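Local coordinates for protein putative glucose-6-phosphate 1-epimerase (Salmonella typhimurium, PDB 2HTA) that probably interconverts the alpha and beta anomers of glucose 6-phosphate and related hexose 6-phosphates, working as a monomer of the galactose mutarotase-like fold, at residues I20-P24 against R35-D39; D40-I44 against F55-G59; A87-G91 against M267-P271; V255-P261 against Y275-V281. All blocks are in the same frame, centred on the assembly; numbering follows the deposited sequence.

Interaction 1. Residues I20-P24 against R35-D39; sequences IFALP and RRQLD
The last turn of helix 14-22 and the loop leaving it, I20-P24, lie against strand residues R35-L38, the chains coming nearest at P24 and R36, whose CA atoms are 6.2 Å apart. R36 does most of the work. Its chain runs extended from CG to NE past the loop: CB lies against CB of L23 and O of P24, CD lies 3.9 Å from CB of L23, and the guanidinium ends beside carbonyls of the helix end and the loop after it. There NH1 donates to two of them, O of F21 at 3.0 Å and O of L23 at 2.9 Å. Both bonds are weak, bent to 139° and 123° at the hydrogen; O of F21 sits at the guanidinium edge, while O of L23 approaches obliquely. NH2 of R36 gives a hydrogen to a water that donates weakly back to O of F21, and NE is held by S34 OG. Further along, L23 turns its isobutyl group to the strand, with CD1 and CD2 straddling O of Q37 and CD2 meeting L38 CD1 at 3.9 Å; the two leucines cross at about a right angle. CD2 of L38 reaches I20 CG1 at 4.2 Å, and I20 goes on to L43 and V45 of strand 41-48. A second water bridges O of P24 and N of Q37. The contact thus sets the N-terminal helix on the five-stranded antiparallel sheet, and a positive charge beside the C-terminal end of the helix would be expected to interact favourably with the negative end of its dipole, though the two bonds from NH1 are weak.

Interaction 2. Residues D40-I44 against F55-G59; sequences DLDLI and FALQG
L43 holds CG anti to its carbonyl carbon (chi1 -50°), which swings CD2 over the neighbouring strand to A56, 3.9 Å from its CB; Q58 has CG anti to the backbone N (chi1 -178°) and stretches its amide out to L41, whose CD2 lies 3.6 Å from OE1. That amide is fixed from outside the pair: OE1 accepts from G85 N and NE2 donates to K83 O, and L41 packs against it with its methyl groups. The backbones belong to the beta hairpin of strands 41-48 and 51-56, inside an antiparallel five-stranded sheet. I44 and F55 form a hydrogen-bonded pair, N of F55 donating to O of I44 at 2.8 Å and N of I44 to O of F55 at 2.9 Å, while L43 and A56 make the non-hydrogen-bonded pair beside it. Past A56 the strand ends, yet N of L57 still reaches O of D42 at 3.2 Å and nearly straight, 169° at the hydrogen. The same oxygen takes a hydrogen from a water that accepts from N of Q58. On the face of I44 and F55, L57 CD2 packs 3.9 Å from I44 CG1 and L57 CD1 lies against CB of D42. F55 points its ring edge at O of I44 and meets F156 edge-to-face.

Interaction 3. Residues A87-G91 against M267-P271; sequences ALRGG and MGDMP
The guanidinium of R89 has a water over one face, offset toward the rim, and the methyl end of M267 over the other; CG of D269 lies at its edge. The methyl is modelled too close to the guanidinium for its exact position to be trusted. The carboxylate stands nearly upright to the guanidinium, their planes 79° apart, and this is not the usual flat two-oxygen pairing. NE of R89 carries the salt bridge, 3.0 Å from OD2 of D269, which it meets from above the carboxylate plane. Two weak bonds go to OD1 of D269, one from NE of R89 at 3.3 Å and one from NH2 at 3.5 Å. R89 curls back to get there: CG leaves anti to the backbone N (chi1 180°), then the chain bends at chi2 and chi3, laying CB and CG against O of D269 and bringing CD within 3.5 Å of M270 CE. D269 itself sits in a type I turn from M267 to M270, closed by N of M270 donating to O of M267. Two waters join OD1 of D269 to O of A87, the one over the R89 face only weakly at A87; the other is 2.6 Å from OD1 of D269. NH1 of R89 has another partner, Y181 OH. By similarity R89 binds substrate, and its side chain lies about 6 Å from that of H179, a probable active-site residue. A loop arginine held by an acidic residue from a turn far along the chain, with R114 beside A87, is consistent with one wall of the sugar-phosphate site of this mutarotase family.

Interaction 4. Residues V255-P261 against Y275-V281; sequences VGWNPGP and YKTFVCV
N258, the last residue of strand 253-258, reaches across to Y275 and F278 where this antiparallel strand pair of the galactose mutarotase-like beta-sandwich fold passes into a helix. From CB the side chain extends with CG anti to the backbone N (chi1 179°). OD1 turns back to its own chain and accepts from N of G260 at 2.8 Å, a capping bond at the turn into helix 260-266, while lying near the plane at the edge of the Y275 ring, 3.6 Å from CB of Y275. ND2 spends its hydrogens on the partner: one goes to O of Y275 at 2.8 Å, in the carbonyl plane and on a lone pair, the other to O of F278 at 2.7 Å. Both oxygens lie close to the amide plane, so the three bonds together fix the rotation of the amide. Behind N258 the strands pair regularly, W257 and C280 exchanging backbone bonds of 2.9 Å between N and O each way, with G256 opposite V281. SG of C280 touches the edge of the W257 indole, and the W257 and F278 rings meet obliquely, their planes at 49°. P259 pushes CD against CZ of F278 at 3.4 Å. W257 also touches D223, a substrate residue by similarity, and V255 touches E282, the probable catalytic glutamate, so the pair probably borders the active site. Beyond the turn, the Y275 ring lies against G260 and P261: it takes CD of P261 over one face in a CH-pi contact, 4.3 Å from the centroid, and CB of P261 sits 3.5 Å from CZ of Y275.

How the interactions relate
Interactions 2 and 4 are buried strand pairings, interaction 1 is partly buried and interaction 3 lies at the surface. Interactions 1 and 2 share a sheet: strands 33-38 and 41-48 are neighbours, with O of R36 near N of L43 and a salt bridge from R35 to D42. L88 ties 87-91 to interaction 2 by packing on L41 and A56. M270 then joins interaction 3 to interaction 4 through F278 and P259, and R89 touches W257. Chemistry follows place: backbone ladders, apolar side chains and amides whose hydrogen bonds are satisfied inside, an arginine on helix-end carbonyls in interaction 1, and a salt bridge with bridging waters beside the probable active site in interaction 3.

Interaction 1. Residues I20-P24 against R35-D39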
loop_
_atom_site.group_PDB
_atom_site.type_symbol
_atom_site.label_atom_id
_atom_site.label_comp_id
_atom_site.label_asym_id
_atom_site.label_seq_id
_atom_site.Cartn_x
_atom_site.Cartn_y
_atom_site.Cartn_z
ATOM N N ILE A 20 -13.629 -1.232 12.069
ATOM C CA ILE A 20 -14.090 -1.730 10.804
ATOM C C ILE A 20 -14.707 -3.115 11.053
ATOM O O ILE A 20 -15.761 -3.455 10.517
ATOM C CB ILE A 20 -12.871 -1.823 9.798
ATOM C CG1 ILE A 20 -12.463 -0.402 9.398
ATOM C CG2 ILE A 20 -13.251 -2.707 8.572
ATOM C CD1 ILE A 20 -11.132 -0.314 8.620
ATOM N N PHE A 21 -14.025 -3.928 11.847
ATOM C CA PHE A 21 -14.513 -5.306 12.055
ATOM C C PHE A 21 -15.734 -5.353 13.005
ATOM O O PHE A 21 -16.412 -6.378 13.089
ATOM C CB PHE A 21 -13.390 -6.169 12.594
ATOM C CG PHE A 21 -12.436 -6.617 11.511
ATOM C CD1 PHE A 21 -12.630 -7.827 10.879
ATOM C CD2 PHE A 21 -11.405 -5.785 11.100
ATOM C CE1 PHE A 21 -11.799 -8.237 9.832
ATOM C CE2 PHE A 21 -10.548 -6.192 10.048
ATOM C CZ PHE A 21 -10.767 -7.431 9.429
ATOM N N ALA A 22 -16.018 -4.223 13.661
ATOM C CA ALA A 22 -17.231 -4.107 14.504
ATOM C C ALA A 22 -18.442 -3.675 13.702
ATOM O O ALA A 22 -19.587 -3.773 14.183
ATOM C CB ALA A 22 -16.953 -3.124 15.665
ATOM N N LEU A 23 -18.233 -3.221 12.458
ATOM C CA LEU A 23 -19.344 -2.735 11.611
ATOM C C LEU A 23 -20.394 -3.808 11.258
ATOM O O LEU A 23 -20.029 -5.000 11.146
ATOM C CB LEU A 23 -18.797 -2.125 10.314
ATOM C CG LEU A 23 -17.921 -0.884 10.397
ATOM C CD1 LEU A 23 -17.265 -0.651 9.078
ATOM C CD2 LEU A 23 -18.727 0.323 10.776
ATOM N N PRO A 24 -21.696 -3.411 11.113
ATOM C CA PRO A 24 -22.760 -4.333 10.712
ATOM C C PRO A 24 -22.480 -4.867 9.311
ATOM O O PRO A 24 -21.940 -4.132 8.478
ATOM C CB PRO A 24 -24.012 -3.435 10.624
ATOM C CG PRO A 24 -23.686 -2.249 11.320
ATOM C CD PRO A 24 -22.223 -2.055 11.358
ATOM N N ARG A 35 -19.728 -7.214 2.757
ATOM C CA ARG A 35 -19.676 -5.764 2.577
ATOM C C ARG A 35 -20.235 -4.973 3.780
ATOM O O ARG A 35 -21.299 -5.318 4.362
ATOM C CB ARG A 35 -20.398 -5.312 1.316
ATOM C CG ARG A 35 -20.453 -3.743 1.309
ATOM C CD ARG A 35 -20.980 -3.111 0.067
ATOM N NE ARG A 35 -22.404 -3.352 -0.226
ATOM C CZ ARG A 35 -23.425 -2.532 0.030
ATOM N NH1 ARG A 35 -23.279 -1.372 0.672
ATOM N NH2 ARG A 35 -24.643 -2.935 -0.355
ATOM N N ARG A 36 -19.515 -3.919 4.172
ATOM C CA ARG A 36 -19.919 -3.071 5.291
ATOM C C ARG A 36 -19.686 -1.656 4.807
ATOM O O ARG A 36 -19.251 -1.453 3.664
ATOM C CB ARG A 36 -19.062 -3.392 6.523
ATOM C CG ARG A 36 -18.925 -4.911 6.701
ATOM C CD ARG A 36 -18.524 -5.319 8.119
ATOM N NE ARG A 36 -18.134 -6.731 8.176
ATOM C CZ ARG A 36 -17.708 -7.299 9.285
ATOM N NH1 ARG A 36 -17.719 -6.574 10.398
ATOM N NH2 ARG A 36 -17.303 -8.587 9.300
ATOM N N GLN A 37 -19.980 -0.681 5.658
ATOM C CA GLN A 37 -19.829 0.703 5.250
ATOM C C GLN A 37 -19.316 1.528 6.368
ATOM O O GLN A 37 -19.780 1.418 7.494
ATOM C CB GLN A 37 -21.165 1.285 4.700
ATOM C CG GLN A 37 -20.987 2.705 4.065
ATOM C CD GLN A 37 -22.289 3.284 3.502
ATOM O OE1 GLN A 37 -23.286 2.570 3.359
ATOM N NE2 GLN A 37 -22.281 4.581 3.179
ATOM N N LEU A 38 -18.313 2.365 6.084
ATOM C CA LEU A 38 -17.845 3.315 7.077
ATOM C C LEU A 38 -17.924 4.726 6.465
ATOM O O LEU A 38 -17.319 5.006 5.417
ATOM C CB LEU A 38 -16.442 2.994 7.520
ATOM C CG LEU A 38 -15.891 3.726 8.769
ATOM C CD1 LEU A 38 -16.799 3.628 10.044
ATOM C CD2 LEU A 38 -14.542 3.222 9.039
ATOM N N ASP A 39 -18.724 5.589 7.100
ATOM C CA ASP A 39 -19.015 6.933 6.538
ATOM C C ASP A 39 -19.434 6.808 5.074
ATOM O O ASP A 39 -20.434 6.126 4.786
ATOM C CB ASP A 39 -17.817 7.851 6.769
ATOM C CG ASP A 39 -18.201 9.345 6.759
ATOM O OD1 ASP A 39 -19.383 9.661 6.500
ATOM O OD2 ASP A 39 -17.303 10.227 6.942
HETATM O O HOH W 1 -16.405 -9.415 11.781
HETATM O O HOH W 2 -21.610 -1.549 7.934
#

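Interaction 2. Residues D40-I44 against F55-G59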
loop_
_atom_site.group_PDB
_atom_site.type_symbol
_atom_site.label_atom_id
_atom_site.label_comp_id
_atom_site.label_asym_id
_atom_site.label_seq_id
_atom_site.Cartn_x
_atom_site.Cartn_y
_atom_site.Cartn_z
ATOM N N ASP A 40 -18.689 7.413 4.140
ATOM C CA ASP A 40 -19.036 7.357 2.722
ATOM C C ASP A 40 -18.716 6.005 2.036
ATOM O O ASP A 40 -19.263 5.725 0.971
ATOM C CB ASP A 40 -18.253 8.386 1.915
ATOM C CG ASP A 40 -18.750 9.811 2.079
ATOM O OD1 ASP A 40 -19.817 10.024 2.696
ATOM O OD2 ASP A 40 -18.054 10.731 1.571
ATOM N N LEU A 41 -17.830 5.184 2.606
ATOM C CA LEU A 41 -17.151 4.162 1.789
ATOM C C LEU A 41 -17.589 2.736 2.039
ATOM O O LEU A 41 -17.681 2.310 3.203
ATOM C CB LEU A 41 -15.633 4.211 2.035
ATOM C CG LEU A 41 -14.942 5.564 1.765
ATOM C CD1 LEU A 41 -13.422 5.459 1.867
ATOM C CD2 LEU A 41 -15.345 6.098 0.386
ATOM N N ASP A 42 -17.855 2.037 0.943
ATOM C CA ASP A 42 -18.170 0.641 1.014
ATOM C C ASP A 42 -16.868 -0.137 1.248
ATOM O O ASP A 42 -15.878 0.153 0.586
ATOM C CB ASP A 42 -18.797 0.213 -0.278
ATOM C CG ASP A 42 -20.253 0.635 -0.342
ATOM O OD1 ASP A 42 -20.890 0.736 0.738
ATOM O OD2 ASP A 42 -20.743 0.867 -1.451
ATOM N N LEU A 43 -16.884 -1.045 2.229
ATOM C CA LEU A 43 -15.700 -1.866 2.595
ATOM C C LEU A 43 -15.995 -3.358 2.347
ATOM O O LEU A 43 -17.124 -3.800 2.535
ATOM C CB LEU A 43 -15.330 -1.716 4.093
ATOM C CG LEU A 43 -15.215 -0.262 4.567
ATOM C CD1 LEU A 43 -14.751 -0.175 6.031
ATOM C CD2 LEU A 43 -14.206 0.507 3.658
ATOM N N ILE A 44 -14.979 -4.095 1.923
ATOM C CA ILE A 44 -15.029 -5.544 1.835
ATOM C C ILE A 44 -14.177 -6.098 2.973
ATOM O O ILE A 44 -12.988 -5.797 3.090
ATOM C CB ILE A 44 -14.516 -6.065 0.465
ATOM C CG1 ILE A 44 -15.267 -5.385 -0.723
ATOM C CG2 ILE A 44 -14.530 -7.608 0.465
ATOM C CD1 ILE A 44 -16.804 -5.703 -0.801
ATOM N N PHE A 55 -10.765 -4.062 2.997
ATOM C CA PHE A 55 -10.452 -3.280 1.827
ATOM C C PHE A 55 -11.491 -2.175 1.717
ATOM O O PHE A 55 -12.630 -2.355 2.132
ATOM C CB PHE A 55 -10.665 -4.135 0.593
ATOM C CG PHE A 55 -9.720 -5.287 0.448
ATOM C CD1 PHE A 55 -8.586 -5.191 -0.374
ATOM C CD2 PHE A 55 -10.001 -6.502 1.079
ATOM C CE1 PHE A 55 -7.705 -6.303 -0.494
ATOM C CE2 PHE A 55 -9.144 -7.608 0.950
ATOM C CZ PHE A 55 -8.014 -7.509 0.155
ATOM N N ALA A 56 -11.135 -1.052 1.094
ATOM C CA ALA A 56 -12.167 -0.174 0.569
ATOM C C ALA A 56 -12.289 -0.478 -0.925
ATOM O O ALA A 56 -11.265 -0.685 -1.631
ATOM C CB ALA A 56 -11.771 1.309 0.776
ATOM N N LEU A 57 -13.530 -0.423 -1.438
ATOM C CA LEU A 57 -13.750 -0.458 -2.883
ATOM C C LEU A 57 -13.062 0.724 -3.523
ATOM O O LEU A 57 -12.521 0.601 -4.642
ATOM C CB LEU A 57 -15.235 -0.448 -3.271
ATOM C CG LEU A 57 -15.948 -1.766 -2.933
ATOM C CD1 LEU A 57 -17.460 -1.659 -3.205
ATOM C CD2 LEU A 57 -15.356 -2.969 -3.746
ATOM N N GLN A 58 -13.122 1.872 -2.850
ATOM C CA GLN A 58 -12.393 3.062 -3.324
ATOM C C GLN A 58 -10.891 2.837 -3.297
ATOM O O GLN A 58 -10.304 2.613 -2.231
ATOM C CB GLN A 58 -12.777 4.296 -2.502
ATOM C CG GLN A 58 -12.084 5.554 -2.973
ATOM C CD GLN A 58 -12.707 6.737 -2.300
ATOM O OE1 GLN A 58 -13.799 7.137 -2.655
ATOM N NE2 GLN A 58 -12.033 7.277 -1.325
ATOM N N GLY A 59 -10.245 2.872 -4.461
ATOM C CA GLY A 59 -8.831 2.565 -4.519
ATOM C C GLY A 59 -8.432 1.094 -4.419
ATOM O O GLY A 59 -7.225 0.807 -4.290
HETATM O O HOH W 3 -14.990 2.440 -0.742
#

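Interaction 3. Residues A87-G91 against M267-P271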
loop_
_atom_site.group_PDB
_atom_site.type_symbol
_atom_site.label_atom_id
_atom_site.label_comp_id
_atom_site.label_asym_id
_atom_site.label_seq_id
_atom_site.Cartn_x
_atom_site.Cartn_y
_atom_site.Cartn_z
ATOM N N ALA A 87 -8.189 10.356 -0.635
ATOM C CA ALA A 87 -7.212 9.270 -0.444
ATOM C C ALA A 87 -7.175 8.814 0.977
ATOM O O ALA A 87 -7.142 9.616 1.918
ATOM C CB ALA A 87 -5.817 9.698 -0.921
ATOM N N LEU A 88 -7.185 7.500 1.159
ATOM C CA LEU A 88 -7.121 6.897 2.489
ATOM C C LEU A 88 -5.687 6.866 3.010
ATOM O O LEU A 88 -4.752 6.550 2.230
ATOM C CB LEU A 88 -7.691 5.495 2.416
ATOM C CG LEU A 88 -9.209 5.400 2.249
ATOM C CD1 LEU A 88 -9.554 4.228 1.332
ATOM C CD2 LEU A 88 -9.949 5.320 3.624
ATOM N N ARG A 89 -5.494 7.210 4.299
ATOM C CA ARG A 89 -4.146 7.263 4.874
ATOM C C ARG A 89 -3.839 5.939 5.602
ATOM O O ARG A 89 -4.444 5.660 6.639
ATOM C CB ARG A 89 -3.984 8.420 5.894
ATOM C CG ARG A 89 -2.600 8.502 6.519
ATOM C CD ARG A 89 -1.478 8.906 5.548
ATOM N NE ARG A 89 -1.697 10.219 4.942
ATOM C CZ ARG A 89 -0.923 10.756 4.009
ATOM N NH1 ARG A 89 0.131 10.079 3.525
ATOM N NH2 ARG A 89 -1.217 11.990 3.525
ATOM N N GLY A 90 -2.873 5.187 5.087
ATOM C CA GLY A 90 -2.558 3.855 5.700
ATOM C C GLY A 90 -2.808 2.738 4.716
ATOM O O GLY A 90 -3.124 2.974 3.551
ATOM N N GLY A 91 -2.636 1.493 5.166
ATOM C CA GLY A 91 -2.910 0.375 4.306
ATOM C C GLY A 91 -1.943 0.338 3.146
ATOM O O GLY A 91 -0.752 0.630 3.315
ATOM N N MET A 267 -0.101 16.835 9.003
ATOM C CA MET A 267 -0.974 16.049 8.141
ATOM C C MET A 267 -2.291 15.790 8.858
ATOM O O MET A 267 -2.331 15.077 9.849
ATOM C CB MET A 267 -0.294 14.733 7.772
ATOM C CG MET A 267 0.991 14.955 7.011
ATOM S SD MET A 267 1.986 13.465 6.735
ATOM C CE MET A 267 0.820 12.491 5.923
ATOM N N GLY A 268 -3.377 16.337 8.331
ATOM C CA GLY A 268 -4.683 16.211 8.953
ATOM C C GLY A 268 -5.309 14.821 8.962
ATOM O O GLY A 268 -6.165 14.543 9.803
ATOM N N ASP A 269 -4.891 13.936 8.058
ATOM C CA ASP A 269 -5.426 12.565 8.035
ATOM C C ASP A 269 -4.580 11.547 8.839
ATOM O O ASP A 269 -4.746 10.324 8.730
ATOM C CB ASP A 269 -5.655 12.127 6.566
ATOM C CG ASP A 269 -4.394 12.136 5.735
ATOM O OD1 ASP A 269 -4.520 11.868 4.521
ATOM O OD2 ASP A 269 -3.285 12.378 6.294
ATOM N N MET A 270 -3.686 12.087 9.655
ATOM C CA MET A 270 -2.759 11.335 10.522
ATOM C C MET A 270 -2.909 11.785 11.975
ATOM O O MET A 270 -3.067 12.960 12.230
ATOM C CB MET A 270 -1.305 11.614 10.068
ATOM C CG MET A 270 -0.258 10.726 10.707
ATOM S SD MET A 270 1.247 10.511 9.722
ATOM C CE MET A 270 0.325 9.734 8.407
ATOM N N PRO A 271 -2.821 10.854 12.935
ATOM C CA PRO A 271 -2.641 11.200 14.311
ATOM C C PRO A 271 -1.310 11.942 14.478
ATOM O O PRO A 271 -0.323 11.655 13.770
ATOM C CB PRO A 271 -2.545 9.821 14.989
ATOM C CG PRO A 271 -3.244 8.931 14.080
ATOM C CD PRO A 271 -2.806 9.388 12.770
HETATM O O HOH W 4 -3.895 10.182 2.151
HETATM O O HOH W 5 -6.737 12.030 3.219
#

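Interaction 4. Residues V255-P261 against Y275-V281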
loop_
_atom_site.group_PDB
_atom_site.type_symbol
_atom_site.label_atom_id
_atom_site.label_comp_id
_atom_site.label_asym_id
_atom_site.label_seq_id
_atom_site.Cartn_x
_atom_site.Cartn_y
_atom_site.Cartn_z
ATOM N N VAL A 255 10.853 2.369 -2.053
ATOM C CA VAL A 255 10.881 3.589 -1.287
ATOM C C VAL A 255 10.713 3.308 0.189
ATOM O O VAL A 255 9.859 2.493 0.562
ATOM C CB VAL A 255 9.808 4.578 -1.782
ATOM C CG1 VAL A 255 9.589 5.752 -0.805
ATOM C CG2 VAL A 255 10.314 5.113 -3.137
ATOM N N GLY A 256 11.582 3.892 1.000
ATOM C CA GLY A 256 11.401 3.838 2.438
ATOM C C GLY A 256 10.990 5.236 2.900
ATOM O O GLY A 256 11.653 6.223 2.551
ATOM N N TRP A 257 9.910 5.331 3.694
ATOM C CA TRP A 257 9.450 6.653 4.107
ATOM C C TRP A 257 8.895 6.570 5.522
ATOM O O TRP A 257 8.158 5.635 5.862
ATOM C CB TRP A 257 8.342 7.120 3.168
ATOM C CG TRP A 257 7.726 8.429 3.551
ATOM C CD1 TRP A 257 8.340 9.631 3.577
ATOM C CD2 TRP A 257 6.370 8.646 3.940
ATOM N NE1 TRP A 257 7.449 10.614 3.984
ATOM C CE2 TRP A 257 6.218 10.025 4.174
ATOM C CE3 TRP A 257 5.256 7.804 4.104
ATOM C CZ2 TRP A 257 4.989 10.583 4.582
ATOM C CZ3 TRP A 257 4.018 8.360 4.508
ATOM C CH2 TRP A 257 3.903 9.738 4.733
ATOM N N ASN A 258 9.241 7.562 6.327
ATOM C CA ASN A 258 8.483 7.893 7.550
ATOM C C ASN A 258 8.511 9.403 7.690
ATOM O O ASN A 258 9.549 9.997 7.484
ATOM C CB ASN A 258 9.105 7.255 8.778
ATOM C CG ASN A 258 8.337 7.609 10.058
ATOM O OD1 ASN A 258 8.519 8.699 10.581
ATOM N ND2 ASN A 258 7.495 6.677 10.577
ATOM N N PRO A 259 7.370 10.025 7.994
ATOM C CA PRO A 259 7.283 11.507 7.884
ATOM C C PRO A 259 7.984 12.173 9.039
ATOM O O PRO A 259 8.320 13.333 8.938
ATOM C CB PRO A 259 5.780 11.776 7.969
ATOM C CG PRO A 259 5.164 10.592 8.688
ATOM C CD PRO A 259 6.063 9.407 8.338
ATOM N N GLY A 260 8.239 11.430 10.124
ATOM C CA GLY A 260 8.737 12.059 11.355
ATOM C C GLY A 260 7.660 12.940 12.024
ATOM O O GLY A 260 6.553 13.111 11.507
ATOM N N PRO A 261 8.010 13.578 13.154
ATOM C CA PRO A 261 6.987 14.210 13.988
ATOM C C PRO A 261 6.340 15.515 13.463
ATOM O O PRO A 261 5.108 15.634 13.531
ATOM C CB PRO A 261 7.708 14.393 15.335
ATOM C CG PRO A 261 9.111 14.513 14.993
ATOM C CD PRO A 261 9.351 13.675 13.744
ATOM N N TYR A 275 3.370 8.742 13.181
ATOM C CA TYR A 275 4.690 8.365 12.648
ATOM C C TYR A 275 5.442 7.387 13.540
ATOM O O TYR A 275 6.293 6.665 13.060
ATOM C CB TYR A 275 5.560 9.592 12.411
ATOM C CG TYR A 275 6.148 10.134 13.730
ATOM C CD1 TYR A 275 7.481 9.848 14.103
ATOM C CD2 TYR A 275 5.355 10.861 14.616
ATOM C CE1 TYR A 275 8.014 10.299 15.307
ATOM C CE2 TYR A 275 5.873 11.311 15.817
ATOM C CZ TYR A 275 7.202 11.035 16.146
ATOM O OH TYR A 275 7.693 11.513 17.347
ATOM N N LYS A 276 5.118 7.349 14.831
ATOM C CA LYS A 276 5.733 6.433 15.766
ATOM C C LYS A 276 5.524 4.941 15.446
ATOM O O LYS A 276 6.359 4.137 15.806
ATOM C CB LYS A 276 5.226 6.694 17.185
ATOM C CG LYS A 276 5.864 7.984 17.719
ATOM C CD LYS A 276 5.454 8.282 19.143
ATOM C CE LYS A 276 6.296 9.446 19.682
ATOM N NZ LYS A 276 6.108 9.655 21.165
ATOM N N THR A 277 4.386 4.591 14.842
ATOM C CA THR A 277 4.027 3.187 14.719
ATOM C C THR A 277 3.879 2.674 13.280
ATOM O O THR A 277 3.280 1.603 13.046
ATOM C CB THR A 277 2.778 2.847 15.545
ATOM O OG1 THR A 277 1.724 3.769 15.216
ATOM C CG2 THR A 277 3.132 2.968 17.051
ATOM N N PHE A 278 4.487 3.389 12.330
ATOM C CA PHE A 278 4.617 2.814 10.987
ATOM C C PHE A 278 5.912 3.156 10.293
ATOM O O PHE A 278 6.580 4.167 10.622
ATOM C CB PHE A 278 3.399 3.163 10.111
ATOM C CG PHE A 278 3.435 4.570 9.524
ATOM C CD1 PHE A 278 4.084 4.837 8.306
ATOM C CD2 PHE A 278 2.809 5.625 10.199
ATOM C CE1 PHE A 278 4.118 6.133 7.776
ATOM C CE2 PHE A 278 2.819 6.934 9.652
ATOM C CZ PHE A 278 3.456 7.166 8.448
ATOM N N VAL A 279 6.261 2.320 9.310
ATOM C CA VAL A 279 7.278 2.670 8.325
ATOM C C VAL A 279 6.684 2.245 6.984
ATOM O O VAL A 279 6.022 1.196 6.903
ATOM C CB VAL A 279 8.643 1.967 8.582
ATOM C CG1 VAL A 279 8.560 0.421 8.438
ATOM C CG2 VAL A 279 9.745 2.471 7.694
ATOM N N CYS A 280 6.900 3.075 5.962
ATOM C CA CYS A 280 6.520 2.678 4.609
ATOM C C CYS A 280 7.651 2.044 3.872
ATOM O O CYS A 280 8.740 2.627 3.782
ATOM C CB CYS A 280 5.965 3.862 3.792
ATOM S SG CYS A 280 4.364 4.396 4.372
ATOM N N VAL A 281 7.387 0.850 3.316
ATOM C CA VAL A 281 8.351 0.174 2.441
ATOM C C VAL A 281 7.550 -0.180 1.180
ATOM O O VAL A 281 6.690 -1.102 1.179
ATOM C CB VAL A 281 9.021 -1.110 3.109
ATOM C CG1 VAL A 281 9.904 -1.911 2.081
ATOM C CG2 VAL A 281 9.796 -0.762 4.433
#